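Local coordinates for glutathione s-transferase protein (Ralstonia solanacearum, PDB 3TOU), which binds glutathione and probably catalyses its conjugation to electrophilic compounds, as other glutathione transferases do, in an assembly of two subunits, at residues 107-112 and 127-132; 31-34 and 39-42; 142-147 and 182-187. All blocks are in the same frame, centred on the assembly; numbering follows the deposited sequence.

The three contacts sample both domains of a glutathione transferase. Contact 2 braces the loop after strand 29-32 in the N-terminal domain, where the side chain of Ile42 lies about 6 Å from a bound glutathione. Contact 1 packs the two long helices of the C-terminal domain, and its residues Arg128 and Lys132 serve the other glutathione, held in the pocket of the second subunit. The centre of contact 1 is about 24 Å from that of contact 2. Contact 3, at the far end of helix 123-144, is about 23 Å from contact 1 between centres and remote from the ligands. Contacts 2 and 3, with centres about 37 Å apart, stand on opposite sides of the chain's centre.

Contact 1 of 3, residues 107-112 and 127-132; sequences VALRVE and TRQHHK. With GSH (glutathione), chain E.
Leu109 and Ala108 pack on Gln129 and His130 in a near-antiparallel helix pair, part of the all-helical C-terminal domain of the glutathione transferase fold. The axes of the short segments pass 9.7 Å apart, their directions 156° from each other. Leu109 does most of the work: its CG lies 3.8 Å from Gln129 CB as the two side chains run past one another in opposite directions, and its CD1 lies over one face of the His130 ring, displaced toward the rim, 3.7 Å from the ring centroid, as a CH-pi contact. Ala108 CB meets Gln129 CG at 3.9 Å. Leu109 also touches Ile126 and Ile133 of helix 123-144.

What makes this pair a useful example is its other flank. There helix 123-144 presents Arg128 and Lys132 to a glutathione that is also hydrogen-bonded to Lys50 and Ser65 of the second subunit. Arg128, with CG anti to the backbone N (chi1 178°) and its chain extended as far as NE, brings its guanidinium edge to the glycyl carboxylate. With Lys132 added, one oxygen accepts three hydrogen bonds: O32 is 2.8 Å from both NE and NH2 of Arg128 and 2.7 Å from Lys132 NZ.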
ATOM      1  N   VAL A 107       5.625  10.271   4.741  1.00 11.72           N
ATOM      2  CA  VAL A 107       4.280  10.782   5.022  1.00 15.98           C
ATOM      3  C   VAL A 107       3.932  10.655   6.506  1.00 14.85           C
ATOM      4  O   VAL A 107       3.318  11.574   7.071  1.00 14.36           O
ATOM      5  CB  VAL A 107       3.187  10.114   4.114  1.00 13.68           C
ATOM      6  CG1 VAL A 107       1.775  10.387   4.635  1.00 16.82           C
ATOM      7  CG2 VAL A 107       3.337  10.592   2.677  1.00 13.12           C
ATOM      8  N   ALA A 108       4.337   9.549   7.149  1.00 11.82           N
ATOM      9  CA  ALA A 108       4.179   9.424   8.618  1.00 11.90           C
ATOM     10  C   ALA A 108       4.844  10.602   9.356  1.00 14.04           C
ATOM     11  O   ALA A 108       4.308  11.109  10.351  1.00 14.78           O
ATOM     12  CB  ALA A 108       4.748   8.100   9.119  1.00 14.79           C
ATOM     13  N   LEU A 109       6.014  11.023   8.867  1.00 14.68           N
ATOM     14  CA  LEU A 109       6.708  12.207   9.424  1.00 14.20           C
ATOM     15  C   LEU A 109       5.918  13.491   9.218  1.00 15.86           C
ATOM     16  O   LEU A 109       5.865  14.332  10.122  1.00 18.63           O
ATOM     17  CB  LEU A 109       8.133  12.342   8.857  1.00 14.16           C
ATOM     18  CG  LEU A 109       9.118  11.263   9.313  1.00 15.09           C
ATOM     19  CD1 LEU A 109      10.359  11.251   8.421  1.00 19.26           C
ATOM     20  CD2 LEU A 109       9.519  11.441  10.770  1.00 16.05           C
ATOM     21  N   ARG A 110       5.295  13.644   8.048  1.00 15.01           N
ATOM     22  CA  ARG A 110       4.462  14.823   7.763  1.00 16.17           C
ATOM     23  C   ARG A 110       3.248  14.849   8.710  1.00 19.54           C
ATOM     24  O   ARG A 110       2.869  15.905   9.227  1.00 19.74           O
ATOM     25  CB  ARG A 110       4.027  14.836   6.285  1.00 17.41           C
ATOM     26  CG  ARG A 110       2.976  15.897   5.886  1.00 18.55           C
ATOM     27  CD  ARG A 110       3.546  17.315   5.826  1.00 22.52           C
ATOM     28  NE  ARG A 110       2.495  18.255   5.439  1.00 25.77           N
ATOM     29  CZ  ARG A 110       2.632  19.576   5.347  1.00 32.79           C
ATOM     30  NH1 ARG A 110       3.799  20.164   5.593  1.00 30.08           N
ATOM     31  NH2 ARG A 110       1.585  20.314   4.993  1.00 29.72           N
ATOM     32  N   VAL A 111       2.673  13.671   8.957  1.00 14.22           N
ATOM     33  CA  VAL A 111       1.523  13.526   9.873  1.00 15.64           C
ATOM     34  C   VAL A 111       1.932  13.831  11.309  1.00 17.75           C
ATOM     35  O   VAL A 111       1.205  14.499  12.032  1.00 17.33           O
ATOM     36  CB  VAL A 111       0.886  12.114   9.743  1.00 17.31           C
ATOM     37  CG1 VAL A 111      -0.030  11.779  10.920  1.00 23.73           C
ATOM     38  CG2 VAL A 111       0.143  12.011   8.419  1.00 16.32           C
ATOM     39  N   GLU A 112       3.121  13.384  11.695  1.00 15.70           N
ATOM     40  CA  GLU A 112       3.669  13.709  13.014  1.00 19.38           C
ATOM     41  C   GLU A 112       3.813  15.229  13.200  1.00 21.14           C
ATOM     42  O   GLU A 112       3.613  15.734  14.301  1.00 20.69           O
ATOM     43  CB  GLU A 112       5.005  12.984  13.225  1.00 17.84           C
ATOM     44  CG  GLU A 112       5.566  13.023  14.657  1.00 24.54           C
ATOM     45  CD  GLU A 112       4.869  12.081  15.620  1.00 26.17           C
ATOM     46  OE1 GLU A 112       4.047  11.242  15.194  1.00 23.43           O
ATOM     47  OE2 GLU A 112       5.149  12.177  16.827  1.00 31.39           O
ATOM     48  N   THR A 127      12.430   8.937  14.807  1.00 19.63           N
ATOM     49  CA  THR A 127      13.656   8.181  14.560  1.00 17.89           C
ATOM     50  C   THR A 127      13.380   6.920  13.735  1.00 17.78           C
ATOM     51  O   THR A 127      14.113   6.614  12.788  1.00 18.97           O
ATOM     52  CB  THR A 127      14.346   7.827  15.909  1.00 22.96           C
ATOM     53  OG1 THR A 127      14.638   9.049  16.599  1.00 22.53           O
ATOM     54  CG2 THR A 127      15.633   7.046  15.700  1.00 25.81           C
ATOM     55  N   ARG A 128      12.312   6.218  14.101  1.00 17.67           N
ATOM     56  CA  ARG A 128      11.921   4.980  13.433  1.00 16.36           C
ATOM     57  C   ARG A 128      11.618   5.221  11.951  1.00 15.98           C
ATOM     58  O   ARG A 128      12.087   4.460  11.085  1.00 15.04           O
ATOM     59  CB  ARG A 128      10.717   4.369  14.133  1.00 15.74           C
ATOM     60  CG  ARG A 128      10.206   3.117  13.480  1.00 16.55           C
ATOM     61  CD  ARG A 128       8.998   2.592  14.224  1.00 21.29           C
ATOM     62  NE  ARG A 128       8.932   1.158  14.026  1.00 31.41           N
ATOM     63  CZ  ARG A 128       9.515   0.255  14.811  1.00 23.67           C
ATOM     64  NH1 ARG A 128      10.167   0.614  15.909  1.00 29.67           N
ATOM     65  NH2 ARG A 128       9.397  -1.018  14.507  1.00 24.80           N
ATOM     66  N   GLN A 129      10.859   6.276  11.664  1.00 14.13           N
ATOM     67  CA  GLN A 129      10.525   6.590  10.276  1.00 15.07           C
ATOM     68  C   GLN A 129      11.764   7.016   9.479  1.00 15.27           C
ATOM     69  O   GLN A 129      11.950   6.589   8.336  1.00 15.67           O
ATOM     70  CB  GLN A 129       9.389   7.611  10.184  1.00 15.97           C
ATOM     71  CG  GLN A 129       8.091   7.195  10.920  1.00 14.65           C
ATOM     72  CD  GLN A 129       7.649   5.759  10.660  1.00 17.34           C
ATOM     73  OE1 GLN A 129       7.287   5.029  11.593  1.00 23.83           O
ATOM     74  NE2 GLN A 129       7.662   5.351   9.401  1.00 11.61           N
ATOM     75  N   HIS A 130      12.633   7.825  10.089  1.00 14.95           N
ATOM     76  CA  HIS A 130      13.882   8.204   9.411  1.00 17.21           C
ATOM     77  C   HIS A 130      14.786   7.007   9.145  1.00 15.54           C
ATOM     78  O   HIS A 130      15.502   6.982   8.151  1.00 16.52           O
ATOM     79  CB  HIS A 130      14.647   9.285  10.185  1.00 19.54           C
ATOM     80  CG  HIS A 130      14.197  10.674   9.858  1.00 20.75           C
ATOM     81  ND1 HIS A 130      14.506  11.288   8.663  1.00 24.11           N
ATOM     82  CD2 HIS A 130      13.433  11.554  10.547  1.00 21.18           C
ATOM     83  CE1 HIS A 130      13.964  12.492   8.635  1.00 23.60           C
ATOM     84  NE2 HIS A 130      13.313  12.682   9.767  1.00 22.27           N
ATOM     85  N   HIS A 131      14.740   6.021  10.033  1.00 15.69           N
ATOM     86  CA  HIS A 131      15.524   4.800   9.848  1.00 15.74           C
ATOM     87  C   HIS A 131      15.013   4.041   8.621  1.00 17.27           C
ATOM     88  O   HIS A 131      15.805   3.564   7.812  1.00 14.96           O
ATOM     89  CB  HIS A 131      15.490   3.936  11.107  1.00 17.63           C
ATOM     90  CG  HIS A 131      16.366   2.727  11.034  1.00 22.54           C
ATOM     91  ND1 HIS A 131      15.987   1.504  11.544  1.00 25.52           N
ATOM     92  CD2 HIS A 131      17.599   2.547  10.498  1.00 23.90           C
ATOM     93  CE1 HIS A 131      16.953   0.624  11.333  1.00 20.53           C
ATOM     94  NE2 HIS A 131      17.936   1.228  10.694  1.00 23.64           N
ATOM     95  N   LYS A 132      13.691   3.977   8.468  1.00 13.75           N
ATOM     96  CA  LYS A 132      13.079   3.356   7.290  1.00 14.50           C
ATOM     97  C   LYS A 132      13.481   4.040   6.001  1.00 13.08           C
ATOM     98  O   LYS A 132      13.792   3.379   5.016  1.00 12.67           O
ATOM     99  CB  LYS A 132      11.551   3.343   7.406  1.00 11.45           C
ATOM    100  CG  LYS A 132      11.031   2.406   8.474  1.00 16.59           C
ATOM    101  CD  LYS A 132       9.506   2.333   8.429  1.00 17.13           C
ATOM    102  CE  LYS A 132       8.943   1.685   9.702  1.00 18.68           C
ATOM    103  NZ  LYS A 132       9.617   0.387  10.055  1.00 16.24           N
TER
HETATM  104  N1  GSH E 227       2.166  -2.546   3.644  1.00 16.42           N
HETATM  105  CA1 GSH E 227       2.653  -3.625   4.514  1.00 16.07           C
HETATM  106  C1  GSH E 227       2.076  -4.947   4.057  1.00 18.58           C
HETATM  107  O11 GSH E 227       0.983  -4.982   3.446  1.00 16.21           O
HETATM  108  O12 GSH E 227       2.681  -6.038   4.243  1.00 13.96           O
HETATM  109  CB1 GSH E 227       2.304  -3.323   5.980  1.00 15.54           C
HETATM  110  CG1 GSH E 227       3.047  -4.316   6.878  1.00 16.13           C
HETATM  111  CD1 GSH E 227       3.119  -3.831   8.313  1.00 16.82           C
HETATM  112  OE1 GSH E 227       2.982  -2.473   8.567  1.00 19.69           O
HETATM  113  N2  GSH E 227       3.308  -4.736   9.281  1.00 16.04           N
HETATM  114  CA2 GSH E 227       3.513  -4.359  10.680  1.00 16.68           C
HETATM  115  C2  GSH E 227       4.910  -3.890  10.878  1.00 17.76           C
HETATM  116  O2  GSH E 227       5.895  -4.757  10.427  1.00 16.79           O
HETATM  117  CB2 GSH E 227       3.357  -5.575  11.593  1.00 19.17           C
HETATM  118  SG2 GSH E 227       1.614  -6.032  11.656  1.00 22.88           S
HETATM  119  N3  GSH E 227       5.155  -2.714  11.481  1.00 16.79           N
HETATM  120  CA3 GSH E 227       6.504  -2.409  11.931  1.00 18.85           C
HETATM  121  C3  GSH E 227       6.954  -1.013  11.609  1.00 21.95           C
HETATM  122  O31 GSH E 227       6.255  -0.276  10.902  1.00 19.56           O
HETATM  123  O32 GSH E 227       8.030  -0.585  12.067  1.00 23.09           O

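Contact 2 of 3, residues 31-34 and 39-42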
ATOM      1  N   VAL A  31      -9.006  16.607  -9.697  1.00 18.32           N
ATOM      2  CA  VAL A  31      -9.898  17.263  -8.742  1.00 18.58           C
ATOM      3  C   VAL A  31      -9.187  17.421  -7.402  1.00 15.61           C
ATOM      4  O   VAL A  31      -8.872  16.431  -6.728  1.00 17.06           O
ATOM      5  CB  VAL A  31     -11.225  16.477  -8.575  1.00 18.95           C
ATOM      6  CG1 VAL A  31     -12.189  17.225  -7.660  1.00 25.15           C
ATOM      7  CG2 VAL A  31     -11.874  16.216  -9.951  1.00 20.83           C
ATOM      8  N   LEU A  32      -8.934  18.666  -7.019  1.00 17.70           N
ATOM      9  CA  LEU A  32      -8.174  18.946  -5.806  1.00 18.28           C
ATOM     10  C   LEU A  32      -9.009  18.762  -4.560  1.00 21.82           C
ATOM     11  O   LEU A  32     -10.158  19.213  -4.495  1.00 24.87           O
ATOM     12  CB  LEU A  32      -7.563  20.346  -5.842  1.00 18.64           C
ATOM     13  CG  LEU A  32      -6.594  20.620  -6.992  1.00 22.58           C
ATOM     14  CD1 LEU A  32      -6.147  22.068  -6.924  1.00 25.86           C
ATOM     15  CD2 LEU A  32      -5.401  19.683  -6.917  1.00 23.65           C
ATOM     16  N   GLU A  33      -8.428  18.082  -3.579  1.00 16.09           N
ATOM     17  CA  GLU A  33      -9.108  17.774  -2.336  1.00 18.17           C
ATOM     18  C   GLU A  33      -8.102  17.815  -1.201  1.00 20.58           C
ATOM     19  O   GLU A  33      -6.956  17.386  -1.361  1.00 19.63           O
ATOM     20  CB  GLU A  33      -9.752  16.389  -2.418  1.00 22.98           C
ATOM     21  CG  GLU A  33     -10.618  15.986  -1.227  1.00 26.28           C
ATOM     22  CD  GLU A  33     -11.921  16.762  -1.124  1.00 34.62           C
ATOM     23  OE1 GLU A  33     -12.435  17.261  -2.156  1.00 35.58           O
ATOM     24  OE2 GLU A  33     -12.445  16.864   0.004  1.00 32.12           O
ATOM     25  N   ASP A  34      -8.520  18.379  -0.072  1.00 20.84           N
ATOM     26  CA  ASP A  34      -7.723  18.354   1.153  1.00 23.43           C
ATOM     27  C   ASP A  34      -8.372  17.378   2.127  1.00 25.05           C
ATOM     28  O   ASP A  34      -9.360  17.710   2.790  1.00 25.40           O
ATOM     29  CB  ASP A  34      -7.630  19.762   1.772  1.00 26.86           C
ATOM     30  CG  ASP A  34      -6.652  19.837   2.954  1.00 37.86           C
ATOM     31  OD1 ASP A  34      -6.150  18.791   3.433  1.00 32.10           O
ATOM     32  OD2 ASP A  34      -6.379  20.967   3.409  1.00 36.69           O
ATOM     33  N   ASP A  39     -14.141  19.445   6.603  1.00 30.02           N
ATOM     34  CA  ASP A  39     -15.252  19.449   5.648  1.00 32.42           C
ATOM     35  C   ASP A  39     -14.965  18.634   4.377  1.00 30.46           C
ATOM     36  O   ASP A  39     -15.686  18.772   3.389  1.00 26.99           O
ATOM     37  CB  ASP A  39     -15.619  20.895   5.252  1.00 37.44           C
ATOM     38  CG  ASP A  39     -16.112  21.736   6.435  1.00 45.69           C
ATOM     39  OD1 ASP A  39     -16.837  21.202   7.305  1.00 45.28           O
ATOM     40  OD2 ASP A  39     -15.781  22.942   6.479  1.00 47.28           O
ATOM     41  N   THR A  40     -13.931  17.786   4.398  1.00 26.47           N
ATOM     42  CA  THR A  40     -13.598  16.960   3.223  1.00 23.29           C
ATOM     43  C   THR A  40     -14.740  16.054   2.755  1.00 21.77           C
ATOM     44  O   THR A  40     -15.524  15.551   3.561  1.00 26.53           O
ATOM     45  CB  THR A  40     -12.302  16.114   3.423  1.00 24.57           C
ATOM     46  OG1 THR A  40     -12.029  15.392   2.218  1.00 22.64           O
ATOM     47  CG2 THR A  40     -12.443  15.125   4.565  1.00 23.32           C
ATOM     48  N   GLN A  41     -14.820  15.854   1.440  1.00 20.81           N
ATOM     49  CA  GLN A  41     -15.819  14.983   0.834  1.00 23.36           C
ATOM     50  C   GLN A  41     -15.240  13.624   0.463  1.00 18.09           C
ATOM     51  O   GLN A  41     -15.927  12.819  -0.168  1.00 19.86           O
ATOM     52  CB  GLN A  41     -16.391  15.623  -0.444  1.00 25.43           C
ATOM     53  CG  GLN A  41     -15.322  15.861  -1.529  1.00 31.36           C
ATOM     54  CD  GLN A  41     -15.882  16.128  -2.918  1.00 34.29           C
ATOM     55  OE1 GLN A  41     -17.047  15.853  -3.197  1.00 37.78           O
ATOM     56  NE2 GLN A  41     -15.040  16.662  -3.797  1.00 27.69           N
ATOM     57  N   ILE A  42     -13.988  13.362   0.847  1.00 19.05           N
ATOM     58  CA  ILE A  42     -13.283  12.156   0.339  1.00 15.70           C
ATOM     59  C   ILE A  42     -14.035  10.852   0.627  1.00 14.88           C
ATOM     60  O   ILE A  42     -14.080   9.963  -0.219  1.00 15.90           O
ATOM     61  CB  ILE A  42     -11.780  12.122   0.756  1.00 18.10           C
ATOM     62  CG1 ILE A  42     -11.032  10.940   0.090  1.00 14.42           C
ATOM     63  CG2 ILE A  42     -11.624  12.142   2.296  1.00 20.98           C
ATOM     64  CD1 ILE A  42     -10.964  11.020  -1.449  1.00 16.78           C
TER
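Glu33 sends CG anti to its backbone N (chi1 -174°) and then bends at chi2 (70°), which swings its carboxylate onto the segment 39-42; Thr40 meets it with OG1, likewise anti to the backbone N (chi1 -178°). The two side chains cross at about a right angle, and OG1 donates to Glu33 OE2 over 2.7 Å, using the anti lone pair of that oxygen. A second donor, the backbone N of Gln41, reaches the same OE2 at 3.0 Å from above the carboxylate plane. The side chain of Gln41 stretches out beyond CG to take the other oxygen: its NE2 lies 3.1 Å from Glu33 OE1, which it too approaches from above the plane, although OE1 is close to the plane of the Gln41 amide.

Thr40 OG1 has a second task, accepting a hydrogen bond from the backbone N of Ile42 at 3.1 Å in an ST turn. Ile42 packs on Ile6 and Val51, the latter a glutathione-binding residue. One carboxylate just past strand 29-32 thus ties down the following loop beside the ligand pocket with three hydrogen bonds, and so many donors would be expected to favour its ionised form.

Contact 3 of 3, residues 142-147 and 182-187; sequences RGLADR and HANLAA
A type II' beta turn from Leu144 to Arg147 ends helix 123-144, and Ala145, its second residue, meets Asn184 in the first turn of helix 183-193; both belong to the C-terminal domain. Positive phi at Ala145 takes the chain out of the helix, and the turn is closed by Arg147 N to Leu144 O at 3.0 Å. The carbonyl of Ala145 is then met by Asn184 ND2 at 2.9 Å. This bond is almost straight, with an N-H...O angle of 176°; the donor sits in the carbonyl plane on a lone pair, and the acceptor lies in the plane of the amide. Asn184 reaches it with CG placed between its backbone N and carbonyl carbon (chi1 68°). Its OD1 bonds to Ser141 OG, so the amide bridges the last turn of one helix and the turn that follows.

Van der Waals contact completes the joint. Leu144 CD2 rests 3.7 Å from Asn184 O and makes an apolar contact with Leu185 CD2 at 4.1 Å, while Leu185 also leans on Leu137. On the other flank of the turn, Arg147 folds back, its guanidinium face over Leu144 O, and makes a weak bond from NH2 to Gly143 O; the same NH2 also bonds to Cys150 O. With a partner for both its oxygen and its nitrogen, the Asn184 amide is fixed in rotation, and through it the start of helix 183-193 is held against the end of helix 123-144.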
ATOM      1  N   ARG A 142      21.331   0.021  -3.954  1.00 18.16           N
ATOM      2  CA  ARG A 142      21.840  -1.331  -4.212  1.00 19.74           C
ATOM      3  C   ARG A 142      21.122  -2.009  -5.378  1.00 20.56           C
ATOM      4  O   ARG A 142      21.762  -2.632  -6.237  1.00 17.91           O
ATOM      5  CB  ARG A 142      21.748  -2.213  -2.961  1.00 19.37           C
ATOM      6  CG  ARG A 142      22.791  -1.910  -1.889  1.00 28.94           C
ATOM      7  CD  ARG A 142      22.845  -3.033  -0.835  1.00 39.04           C
ATOM      8  NE  ARG A 142      21.518  -3.372  -0.326  1.00 45.29           N
ATOM      9  CZ  ARG A 142      20.963  -2.857   0.770  1.00 43.41           C
ATOM     10  NH1 ARG A 142      21.618  -1.977   1.523  1.00 40.62           N
ATOM     11  NH2 ARG A 142      19.747  -3.237   1.118  1.00 42.41           N
ATOM     12  N   GLY A 143      19.800  -1.862  -5.420  1.00 19.65           N
ATOM     13  CA  GLY A 143      18.979  -2.477  -6.459  1.00 18.90           C
ATOM     14  C   GLY A 143      19.218  -1.931  -7.855  1.00 21.31           C
ATOM     15  O   GLY A 143      19.241  -2.700  -8.819  1.00 21.40           O
ATOM     16  N   LEU A 144      19.394  -0.613  -7.965  1.00 16.56           N
ATOM     17  CA  LEU A 144      19.587   0.050  -9.244  1.00 14.67           C
ATOM     18  C   LEU A 144      20.988  -0.214  -9.789  1.00 17.79           C
ATOM     19  O   LEU A 144      21.172  -0.360 -11.005  1.00 18.04           O
ATOM     20  CB  LEU A 144      19.360   1.561  -9.123  1.00 15.79           C
ATOM     21  CG  LEU A 144      19.656   2.413 -10.364  1.00 14.51           C
ATOM     22  CD1 LEU A 144      18.655   2.139 -11.467  1.00 20.99           C
ATOM     23  CD2 LEU A 144      19.678   3.878  -9.955  1.00 19.19           C
ATOM     24  N   ALA A 145      21.953  -0.294  -8.871  1.00 17.49           N
ATOM     25  CA  ALA A 145      23.369  -0.495  -9.214  1.00 19.74           C
ATOM     26  C   ALA A 145      23.821   0.472 -10.324  1.00 17.51           C
ATOM     27  O   ALA A 145      23.609   1.678 -10.227  1.00 18.14           O
ATOM     28  CB  ALA A 145      23.618  -1.960  -9.593  1.00 22.12           C
ATOM     29  N   ASP A 146      24.408  -0.069 -11.391  1.00 21.17           N
ATOM     30  CA  ASP A 146      24.926   0.726 -12.510  1.00 22.30           C
ATOM     31  C   ASP A 146      23.931   0.866 -13.670  1.00 24.23           C
ATOM     32  O   ASP A 146      24.278   1.385 -14.739  1.00 25.59           O
ATOM     33  CB  ASP A 146      26.213   0.059 -13.029  1.00 22.64           C
ATOM     34  CG  ASP A 146      25.962  -1.331 -13.605  1.00 23.54           C
ATOM     35  OD1 ASP A 146      25.283  -2.164 -12.953  1.00 28.10           O
ATOM     36  OD2 ASP A 146      26.432  -1.596 -14.727  1.00 33.22           O
ATOM     37  N   ARG A 147      22.699   0.405 -13.462  1.00 18.25           N
ATOM     38  CA  ARG A 147      21.701   0.343 -14.535  1.00 20.36           C
ATOM     39  C   ARG A 147      21.026   1.672 -14.818  1.00 21.92           C
ATOM     40  O   ARG A 147      21.036   2.587 -13.981  1.00 22.82           O
ATOM     41  CB  ARG A 147      20.671  -0.755 -14.256  1.00 24.54           C
ATOM     42  CG  ARG A 147      21.331  -2.126 -14.081  1.00 32.79           C
ATOM     43  CD  ARG A 147      20.350  -3.285 -14.135  1.00 41.39           C
ATOM     44  NE  ARG A 147      19.256  -3.137 -13.182  1.00 42.37           N
ATOM     45  CZ  ARG A 147      19.318  -3.465 -11.897  1.00 45.98           C
ATOM     46  NH1 ARG A 147      20.431  -3.965 -11.368  1.00 50.05           N
ATOM     47  NH2 ARG A 147      18.256  -3.278 -11.132  1.00 48.51           N
ATOM     48  N   HIS A 182      24.072   8.599  -2.204  1.00 22.87           N
ATOM     49  CA  HIS A 182      23.847   7.645  -3.294  1.00 20.22           C
ATOM     50  C   HIS A 182      23.955   8.316  -4.660  1.00 23.47           C
ATOM     51  O   HIS A 182      22.961   8.802  -5.214  1.00 20.09           O
ATOM     52  CB  HIS A 182      22.485   6.939  -3.131  1.00 19.73           C
ATOM     53  CG  HIS A 182      22.286   6.320  -1.781  1.00 22.47           C
ATOM     54  ND1 HIS A 182      23.072   5.287  -1.318  1.00 20.06           N
ATOM     55  CD2 HIS A 182      21.415   6.607  -0.784  1.00 21.47           C
ATOM     56  CE1 HIS A 182      22.681   4.950  -0.101  1.00 22.25           C
ATOM     57  NE2 HIS A 182      21.676   5.736   0.246  1.00 22.18           N
ATOM     58  N   ALA A 183      25.181   8.346  -5.188  1.00 20.37           N
ATOM     59  CA  ALA A 183      25.470   8.910  -6.503  1.00 22.95           C
ATOM     60  C   ALA A 183      24.583   8.338  -7.603  1.00 18.62           C
ATOM     61  O   ALA A 183      24.119   9.078  -8.472  1.00 17.85           O
ATOM     62  CB  ALA A 183      26.953   8.704  -6.862  1.00 25.50           C
ATOM     63  N   ASN A 184      24.337   7.027  -7.566  1.00 16.49           N
ATOM     64  CA  ASN A 184      23.533   6.423  -8.625  1.00 17.55           C
ATOM     65  C   ASN A 184      22.067   6.901  -8.603  1.00 17.72           C
ATOM     66  O   ASN A 184      21.464   7.105  -9.659  1.00 18.38           O
ATOM     67  CB  ASN A 184      23.692   4.899  -8.705  1.00 15.97           C
ATOM     68  CG  ASN A 184      23.110   4.142  -7.502  1.00 15.45           C
ATOM     69  OD1 ASN A 184      22.876   4.694  -6.423  1.00 17.21           O
ATOM     70  ND2 ASN A 184      22.894   2.844  -7.700  1.00 16.17           N
ATOM     71  N   LEU A 185      21.540   7.145  -7.409  1.00 14.39           N
ATOM     72  CA  LEU A 185      20.189   7.734  -7.274  1.00 18.19           C
ATOM     73  C   LEU A 185      20.146   9.185  -7.728  1.00 19.11           C
ATOM     74  O   LEU A 185      19.164   9.617  -8.338  1.00 17.18           O
ATOM     75  CB  LEU A 185      19.660   7.605  -5.841  1.00 15.76           C
ATOM     76  CG  LEU A 185      19.458   6.177  -5.309  1.00 16.63           C
ATOM     77  CD1 LEU A 185      18.811   6.198  -3.909  1.00 16.94           C
ATOM     78  CD2 LEU A 185      18.618   5.328  -6.282  1.00 15.64           C
ATOM     79  N   ALA A 186      21.212   9.939  -7.446  1.00 16.46           N
ATOM     80  CA  ALA A 186      21.313  11.314  -7.923  1.00 14.37           C
ATOM     81  C   ALA A 186      21.235  11.376  -9.444  1.00 15.14           C
ATOM     82  O   ALA A 186      20.488  12.185  -9.993  1.00 18.25           O
ATOM     83  CB  ALA A 186      22.611  11.990  -7.409  1.00 17.09           C
ATOM     84  N   ALA A 187      21.999  10.511 -10.107  1.00 17.60           N
ATOM     85  CA  ALA A 187      22.029  10.408 -11.564  1.00 20.49           C
ATOM     86  C   ALA A 187      20.686   9.940 -12.123  1.00 21.35           C
ATOM     87  O   ALA A 187      20.192  10.492 -13.114  1.00 17.48           O
ATOM     88  CB  ALA A 187      23.144   9.466 -12.007  1.00 22.26           C
TER